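Long-range contacts in latent form of PPO4 Tyrosinase (Agaricus bisporus var. bisporus H97, PDB 4OUA), which catalyses, with copper, the o-hydroxylation of monophenols and the oxidation of the resulting o-diphenols to o-quinones, the initial step of melanin synthesis: residues 394-399 against 528-533; 427-432 against 505-510; 433-438 against 499-504. One frame throughout, in Å; residues are numbered along the deposited sequence.

Interaction 1 (394-399 against 528-533); sequences SDFKGV and LHLPPG
The contact of F396 with L528 and L530 is an apolar helix-on-sheet packing, in which one aromatic side chain of helix 388-397 lies on the end of strand 520-530. No hydrogen bond crosses between the segments; the contact consists of apolar and CH-pi approaches. F396 keeps CG beside its backbone N and anti to the carbonyl carbon (chi1 -74°), and from there the ring reaches the strand although its CB does not head for it. A methyl group, CD1 of L530, sits over the ring centre, 3.7 Å from the centroid of F396 and only 4° off the ring normal, a clear CH-pi contact. The two side chains run past each other in opposite senses. CE1 of F396 is also 3.7 Å from CG of L530. Toward L528 the same CE1 approaches CB at 3.9 Å. The backbone N of H529 lies near the ring plane, at the edge. D395 adds its carbonyl O beside CD1 of L530. In the four-stranded antiparallel sheet, strand 520-530 lies between 407-419 and 538-548: its backbone bonds to strand 407-419, L528 with M409 and L530 with L407, and to strand 538-548, H529 with R538. L407 and M409 also touch F396.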
# COMPACT_ATOMS: atom_id res chain seq x y z
N SER B 394 4.54 4.15 -24.51
CA SER B 394 3.50 5.03 -24.00
C SER B 394 2.13 4.63 -24.54
O SER B 394 1.10 4.90 -23.92
CB SER B 394 3.80 6.49 -24.36
OG SER B 394 3.87 6.68 -25.76
N ASP B 395 2.11 3.98 -25.70
CA ASP B 395 0.87 3.51 -26.29
C ASP B 395 0.31 2.32 -25.51
O ASP B 395 -0.90 2.07 -25.53
CB ASP B 395 1.07 3.12 -27.76
CG ASP B 395 1.33 4.33 -28.65
OD1 ASP B 395 0.82 5.42 -28.34
OD2 ASP B 395 2.04 4.17 -29.67
N PHE B 396 1.19 1.60 -24.83
CA PHE B 396 0.80 0.42 -24.07
C PHE B 396 0.62 0.73 -22.59
O PHE B 396 -0.19 0.10 -21.91
CB PHE B 396 1.83 -0.70 -24.24
CG PHE B 396 1.77 -1.38 -25.58
CD1 PHE B 396 1.06 -2.56 -25.75
CD2 PHE B 396 2.43 -0.84 -26.67
CE1 PHE B 396 1.01 -3.19 -26.97
CE2 PHE B 396 2.38 -1.46 -27.91
CZ PHE B 396 1.67 -2.64 -28.06
N LYS B 397 1.38 1.70 -22.09
CA LYS B 397 1.35 2.04 -20.67
C LYS B 397 1.05 3.52 -20.44
O LYS B 397 1.52 4.11 -19.46
CB LYS B 397 2.69 1.67 -20.02
CG LYS B 397 3.09 0.22 -20.22
CD LYS B 397 2.06 -0.73 -19.64
CE LYS B 397 2.43 -2.19 -19.88
NZ LYS B 397 3.74 -2.54 -19.25
N GLY B 398 0.28 4.11 -21.34
CA GLY B 398 -0.10 5.51 -21.23
C GLY B 398 -1.22 5.86 -22.18
O GLY B 398 -1.97 4.99 -22.63
N VAL B 399 -1.35 7.15 -22.50
CA VAL B 399 -2.35 7.60 -23.46
C VAL B 399 -2.01 7.06 -24.85
O VAL B 399 -0.89 7.23 -25.33
CB VAL B 399 -2.45 9.14 -23.52
CG1 VAL B 399 -1.08 9.75 -23.74
CG2 VAL B 399 -3.43 9.57 -24.60
N LEU B 528 2.35 -8.48 -26.06
CA LEU B 528 1.17 -7.62 -26.03
C LEU B 528 0.94 -6.98 -27.39
O LEU B 528 1.89 -6.64 -28.09
CB LEU B 528 1.31 -6.54 -24.95
CG LEU B 528 1.40 -7.00 -23.50
CD1 LEU B 528 1.44 -5.80 -22.58
CD2 LEU B 528 0.25 -7.92 -23.14
N HIS B 529 -0.33 -6.80 -27.75
CA HIS B 529 -0.66 -6.18 -29.02
C HIS B 529 -1.86 -5.24 -28.90
O HIS B 529 -2.71 -5.42 -28.03
CB HIS B 529 -0.91 -7.25 -30.10
CG HIS B 529 -2.12 -8.09 -29.85
ND1 HIS B 529 -3.35 -7.79 -30.40
CD2 HIS B 529 -2.30 -9.22 -29.13
CE1 HIS B 529 -4.23 -8.70 -30.02
NE2 HIS B 529 -3.62 -9.58 -29.25
N LEU B 530 -1.90 -4.24 -29.77
CA LEU B 530 -2.97 -3.25 -29.77
C LEU B 530 -3.65 -3.17 -31.12
O LEU B 530 -3.19 -2.46 -32.01
CB LEU B 530 -2.42 -1.87 -29.38
CG LEU B 530 -2.22 -1.57 -27.90
CD1 LEU B 530 -1.44 -0.27 -27.72
CD2 LEU B 530 -3.56 -1.49 -27.18
N PRO B 531 -4.75 -3.92 -31.29
CA PRO B 531 -5.57 -3.87 -32.51
C PRO B 531 -5.96 -2.44 -32.88
O PRO B 531 -6.11 -1.61 -31.99
CB PRO B 531 -6.80 -4.70 -32.14
CG PRO B 531 -6.28 -5.68 -31.14
CD PRO B 531 -5.23 -4.95 -30.35
N PRO B 532 -6.12 -2.17 -34.18
CA PRO B 532 -6.35 -0.85 -34.78
C PRO B 532 -7.36 0.03 -34.03
O PRO B 532 -7.27 1.25 -34.12
CB PRO B 532 -6.88 -1.19 -36.17
CG PRO B 532 -6.22 -2.48 -36.50
CD PRO B 532 -6.14 -3.24 -35.20
N GLY B 533 -8.28 -0.58 -33.30
CA GLY B 533 -9.33 0.17 -32.63
C GLY B 533 -9.18 0.29 -31.12
O GLY B 533 -9.55 1.31 -30.53

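Interaction 2 (427-432 against 505-510); sequences FAIIFY and YKVVAD
Y505 has a chi1 of 71°, which sets CG between the backbone N and the carbonyl carbon, the crowded position, and places its ring beside CG2 of I429. F431 takes CG beside its own N (chi1 -57°), and this lets its CD1 reach CB of Y505 at 3.4 Å; the two aromatic side chains cross at a slant. The near edge atom CD1 of Y505 lies 3.8 Å from CG2 of I429, the two side chains pointing the same way, while the rest of the ring leads away. That same CG2 also packs alongside CG2 of V507, a methyl near the plane of the Y505 ring, at its edge. F431, I429, V507 and Y505 thus share one face of the sheet. I430, V508 and K506 occupy the other with A428, and here CG1 of I430 meets CG1 of V508 at 3.9 Å. The extended K506 chain leads its amine away from the contact.

The backbones are antiparallel. A428 and V508 form a hydrogen-bonded pair closed in both directions, A428 N to V508 O at 3.2 Å and V508 N to A428 O at 3.0 Å. In the I430 and K506 pair, N of I430 donates to O of K506 at 2.8 Å, with an N-H...O angle of 179°. I429 with V507 and F431 with Y505 are the intervening non-hydrogen-bonded pairs. At the far end, CB of F427 touches CB of A509.

The side chain of A428 touches R259. These are neighbouring strands in the mixed sheet of the tyrosinase C-terminal domain. Strand 446-451 bonds to the other edge of strand 428-433, through I429 and F431, and I521 of strand 520-530 touches both F431 and Y505.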
# COMPACT_ATOMS: atom_id res chain seq x y z
N PHE B 427 12.49 -8.52 4.77
CA PHE B 427 13.65 -8.29 3.91
C PHE B 427 13.23 -7.63 2.60
O PHE B 427 12.05 -7.42 2.35
CB PHE B 427 14.38 -9.61 3.63
CG PHE B 427 13.59 -10.58 2.81
CD1 PHE B 427 13.75 -10.64 1.43
CD2 PHE B 427 12.69 -11.44 3.40
CE1 PHE B 427 13.03 -11.53 0.67
CE2 PHE B 427 11.96 -12.34 2.64
CZ PHE B 427 12.13 -12.38 1.28
N ALA B 428 14.22 -7.30 1.77
CA ALA B 428 13.97 -6.67 0.49
C ALA B 428 14.92 -7.19 -0.58
O ALA B 428 16.05 -7.57 -0.28
CB ALA B 428 14.08 -5.16 0.61
N ILE B 429 14.46 -7.20 -1.83
CA ILE B 429 15.29 -7.63 -2.94
C ILE B 429 15.58 -6.47 -3.88
O ILE B 429 14.67 -5.92 -4.50
CB ILE B 429 14.63 -8.78 -3.73
CG1 ILE B 429 13.96 -9.77 -2.77
CG2 ILE B 429 15.66 -9.48 -4.60
CD1 ILE B 429 13.18 -10.86 -3.47
N ILE B 430 16.85 -6.09 -3.97
CA ILE B 430 17.25 -4.92 -4.75
C ILE B 430 17.73 -5.30 -6.15
O ILE B 430 18.56 -6.19 -6.30
CB ILE B 430 18.38 -4.14 -4.04
CG1 ILE B 430 18.05 -3.96 -2.55
CG2 ILE B 430 18.62 -2.80 -4.72
CD1 ILE B 430 16.72 -3.30 -2.30
N PHE B 431 17.20 -4.63 -7.16
CA PHE B 431 17.59 -4.88 -8.54
C PHE B 431 18.26 -3.65 -9.15
O PHE B 431 17.76 -2.53 -9.00
CB PHE B 431 16.38 -5.29 -9.39
CG PHE B 431 15.67 -6.50 -8.87
CD1 PHE B 431 16.00 -7.77 -9.31
CD2 PHE B 431 14.65 -6.38 -7.93
CE1 PHE B 431 15.34 -8.89 -8.84
CE2 PHE B 431 13.99 -7.49 -7.45
CZ PHE B 431 14.34 -8.75 -7.91
N TYR B 432 19.37 -3.86 -9.85
CA TYR B 432 20.11 -2.75 -10.44
C TYR B 432 21.10 -3.22 -11.50
O TYR B 432 21.41 -4.41 -11.60
CB TYR B 432 20.86 -1.99 -9.34
CG TYR B 432 21.98 -2.78 -8.70
CD1 TYR B 432 23.31 -2.48 -8.96
CD2 TYR B 432 21.70 -3.84 -7.85
CE1 TYR B 432 24.33 -3.20 -8.38
CE2 TYR B 432 22.72 -4.57 -7.26
CZ TYR B 432 24.03 -4.25 -7.53
OH TYR B 432 25.04 -4.98 -6.95
N TYR B 505 20.88 -8.60 -8.88
CA TYR B 505 20.01 -8.31 -7.74
C TYR B 505 20.73 -8.57 -6.42
O TYR B 505 21.89 -8.97 -6.40
CB TYR B 505 18.72 -9.12 -7.82
CG TYR B 505 18.89 -10.60 -7.55
CD1 TYR B 505 18.62 -11.13 -6.29
CD2 TYR B 505 19.32 -11.46 -8.55
CE1 TYR B 505 18.77 -12.48 -6.04
CE2 TYR B 505 19.47 -12.81 -8.30
CZ TYR B 505 19.19 -13.32 -7.05
OH TYR B 505 19.34 -14.66 -6.80
N LYS B 506 20.02 -8.36 -5.32
CA LYS B 506 20.66 -8.31 -4.01
C LYS B 506 19.63 -8.48 -2.90
O LYS B 506 18.82 -7.59 -2.66
CB LYS B 506 21.42 -6.99 -3.87
CG LYS B 506 22.18 -6.81 -2.57
CD LYS B 506 22.91 -5.48 -2.56
CE LYS B 506 23.71 -5.26 -1.29
NZ LYS B 506 24.41 -3.94 -1.36
N VAL B 507 19.67 -9.63 -2.22
CA VAL B 507 18.73 -9.90 -1.14
C VAL B 507 19.32 -9.45 0.20
O VAL B 507 20.25 -10.07 0.72
CB VAL B 507 18.37 -11.40 -1.07
CG1 VAL B 507 17.43 -11.67 0.10
CG2 VAL B 507 17.74 -11.85 -2.38
N VAL B 508 18.77 -8.38 0.75
CA VAL B 508 19.33 -7.77 1.96
C VAL B 508 18.32 -7.65 3.10
O VAL B 508 17.17 -7.27 2.89
CB VAL B 508 19.89 -6.37 1.65
CG1 VAL B 508 18.88 -5.55 0.87
CG2 VAL B 508 20.28 -5.66 2.94
N ALA B 509 18.78 -7.98 4.30
CA ALA B 509 18.00 -7.77 5.52
C ALA B 509 18.88 -7.09 6.56
O ALA B 509 20.04 -7.48 6.75
CB ALA B 509 17.47 -9.09 6.05
N ASP B 510 18.34 -6.07 7.22
CA ASP B 510 19.13 -5.22 8.11
C ASP B 510 20.23 -4.52 7.31
O ASP B 510 19.96 -3.83 6.33
CB ASP B 510 19.74 -6.02 9.26
CG ASP B 510 18.73 -6.37 10.33
OD1 ASP B 510 17.74 -5.62 10.48
OD2 ASP B 510 18.93 -7.39 11.03

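Interaction 3 (433-438 against 499-504); sequences FAADGS and KEKKLS
F433 and L503 form an antiparallel non-hydrogen-bonded pair, CA to CA 4.7 Å, and the next residue, A434, donates its backbone N to O of K502 at 3.0 Å in an almost straight bond (175°). The A434 to K502 bond carries the pairing one residue beyond the start of strand 503-509. Among the side chains, F433 does most of the work. With CG beside the backbone N (chi1 -71°), its ring takes K501 over one face, the lysine CB standing 4.1 Å from the ring centroid but displaced toward the rim, a CH-pi contact. Farther along the lysine, CD of K501 comes to 3.5 Å from CD2 of F433, so the aliphatic part of the chain covers the ring, and the amine has a long, weak ion pair with D485. L503 approaches from another direction: its CA lies at the ring edge, near the plane, and its CB is 3.9 Å from CE1 of F433. Across the contact, CB of A434 is 3.4 Å from OG of S504. A435 presents its CB to the backbone of K501.

Helix 491-500 closes at K502 with a positive phi (53°) and two bonds back into its last turn. This is a Schellman motif, here serving as the helix-to-strand connection that leads straight into antiparallel pairing with the end of strand 428-433.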
# COMPACT_ATOMS: atom_id res chain seq x y z
N PHE B 433 21.58 -2.28 -12.31
CA PHE B 433 22.61 -2.56 -13.30
C PHE B 433 24.00 -2.35 -12.69
O PHE B 433 24.31 -1.26 -12.20
CB PHE B 433 22.44 -1.67 -14.53
CG PHE B 433 21.24 -2.02 -15.37
CD1 PHE B 433 20.77 -3.32 -15.42
CD2 PHE B 433 20.60 -1.05 -16.12
CE1 PHE B 433 19.67 -3.65 -16.19
CE2 PHE B 433 19.50 -1.37 -16.89
CZ PHE B 433 19.04 -2.67 -16.93
N ALA B 434 24.82 -3.39 -12.73
CA ALA B 434 26.16 -3.32 -12.16
C ALA B 434 27.22 -3.11 -13.24
O ALA B 434 28.37 -3.52 -13.09
CB ALA B 434 26.46 -4.58 -11.36
N ALA B 435 26.83 -2.46 -14.33
CA ALA B 435 27.75 -2.19 -15.43
C ALA B 435 28.51 -0.89 -15.21
O ALA B 435 29.04 -0.30 -16.15
CB ALA B 435 26.99 -2.14 -16.75
N ASP B 436 28.56 -0.45 -13.96
CA ASP B 436 29.28 0.77 -13.60
C ASP B 436 30.15 0.55 -12.38
O ASP B 436 31.38 0.62 -12.46
CB ASP B 436 28.29 1.92 -13.35
CG ASP B 436 28.98 3.19 -12.89
OD1 ASP B 436 28.32 4.02 -12.23
OD2 ASP B 436 30.18 3.36 -13.19
N GLY B 437 29.52 0.28 -11.24
CA GLY B 437 30.24 0.06 -10.00
C GLY B 437 29.47 -0.81 -9.03
O GLY B 437 28.28 -1.06 -9.20
N SER B 438 30.17 -1.28 -8.00
CA SER B 438 29.56 -2.14 -6.99
C SER B 438 28.87 -1.32 -5.90
O SER B 438 28.02 -1.84 -5.17
CB SER B 438 30.61 -3.06 -6.37
OG SER B 438 31.24 -3.86 -7.36
N LYS B 499 22.48 -8.43 -20.21
CA LYS B 499 23.78 -9.04 -19.93
C LYS B 499 24.90 -8.01 -20.03
O LYS B 499 25.82 -8.00 -19.21
CB LYS B 499 24.05 -10.21 -20.88
CG LYS B 499 23.35 -11.50 -20.48
CD LYS B 499 23.89 -12.01 -19.16
CE LYS B 499 25.40 -12.19 -19.21
NZ LYS B 499 25.96 -12.62 -17.90
N GLU B 500 24.82 -7.15 -21.04
CA GLU B 500 25.84 -6.13 -21.27
C GLU B 500 25.88 -5.10 -20.14
O GLU B 500 26.95 -4.58 -19.79
CB GLU B 500 25.61 -5.43 -22.61
CG GLU B 500 25.79 -6.35 -23.81
CD GLU B 500 25.54 -5.64 -25.13
OE1 GLU B 500 24.86 -4.59 -25.13
OE2 GLU B 500 26.02 -6.14 -26.17
N LYS B 501 24.72 -4.80 -19.56
CA LYS B 501 24.64 -3.88 -18.43
C LYS B 501 24.67 -4.64 -17.11
O LYS B 501 24.58 -4.04 -16.04
CB LYS B 501 23.39 -3.01 -18.52
CG LYS B 501 23.61 -1.69 -19.23
CD LYS B 501 22.41 -0.77 -19.08
CE LYS B 501 22.75 0.65 -19.53
NZ LYS B 501 23.20 0.69 -20.95
N LYS B 502 24.80 -5.96 -17.20
CA LYS B 502 24.91 -6.81 -16.02
C LYS B 502 23.79 -6.60 -15.02
O LYS B 502 24.01 -6.05 -13.94
CB LYS B 502 26.26 -6.59 -15.33
CG LYS B 502 27.46 -7.07 -16.14
CD LYS B 502 28.74 -6.95 -15.33
CE LYS B 502 29.92 -7.57 -16.05
NZ LYS B 502 31.16 -7.52 -15.23
N LEU B 503 22.58 -7.02 -15.38
CA LEU B 503 21.45 -6.96 -14.46
C LEU B 503 21.69 -7.89 -13.27
O LEU B 503 21.69 -9.11 -13.41
CB LEU B 503 20.15 -7.35 -15.17
CG LEU B 503 18.97 -7.61 -14.24
CD1 LEU B 503 18.63 -6.37 -13.43
CD2 LEU B 503 17.76 -8.09 -15.03
N SER B 504 21.88 -7.30 -12.10
CA SER B 504 22.12 -8.07 -10.89
C SER B 504 21.17 -7.67 -9.77
O SER B 504 20.70 -6.53 -9.73
CB SER B 504 23.57 -7.90 -10.43
OG SER B 504 23.89 -6.54 -10.24

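How the interactions relate
From the N terminus, 394-399 comes first, followed by 427-432 and 433-438; their partners return in reverse order, 499-504, 505-510 and 528-533. Interaction 3 therefore closes the innermost loop, interaction 2 encloses it, and interaction 1 encloses both; none cross. Interactions 2 and 3, centres 15 Å apart, join strand 428-433 and the loop after it to strand 503-509 and the end of helix 491-500, in the mixed sheet. They meet where O of Y432 and N of S504 lie 3.0 Å apart, a probable hydrogen bond. Interaction 1, its nearest atoms about 15 to 16 Å from the others, ties helix 388-397 to the separate four-stranded antiparallel sheet.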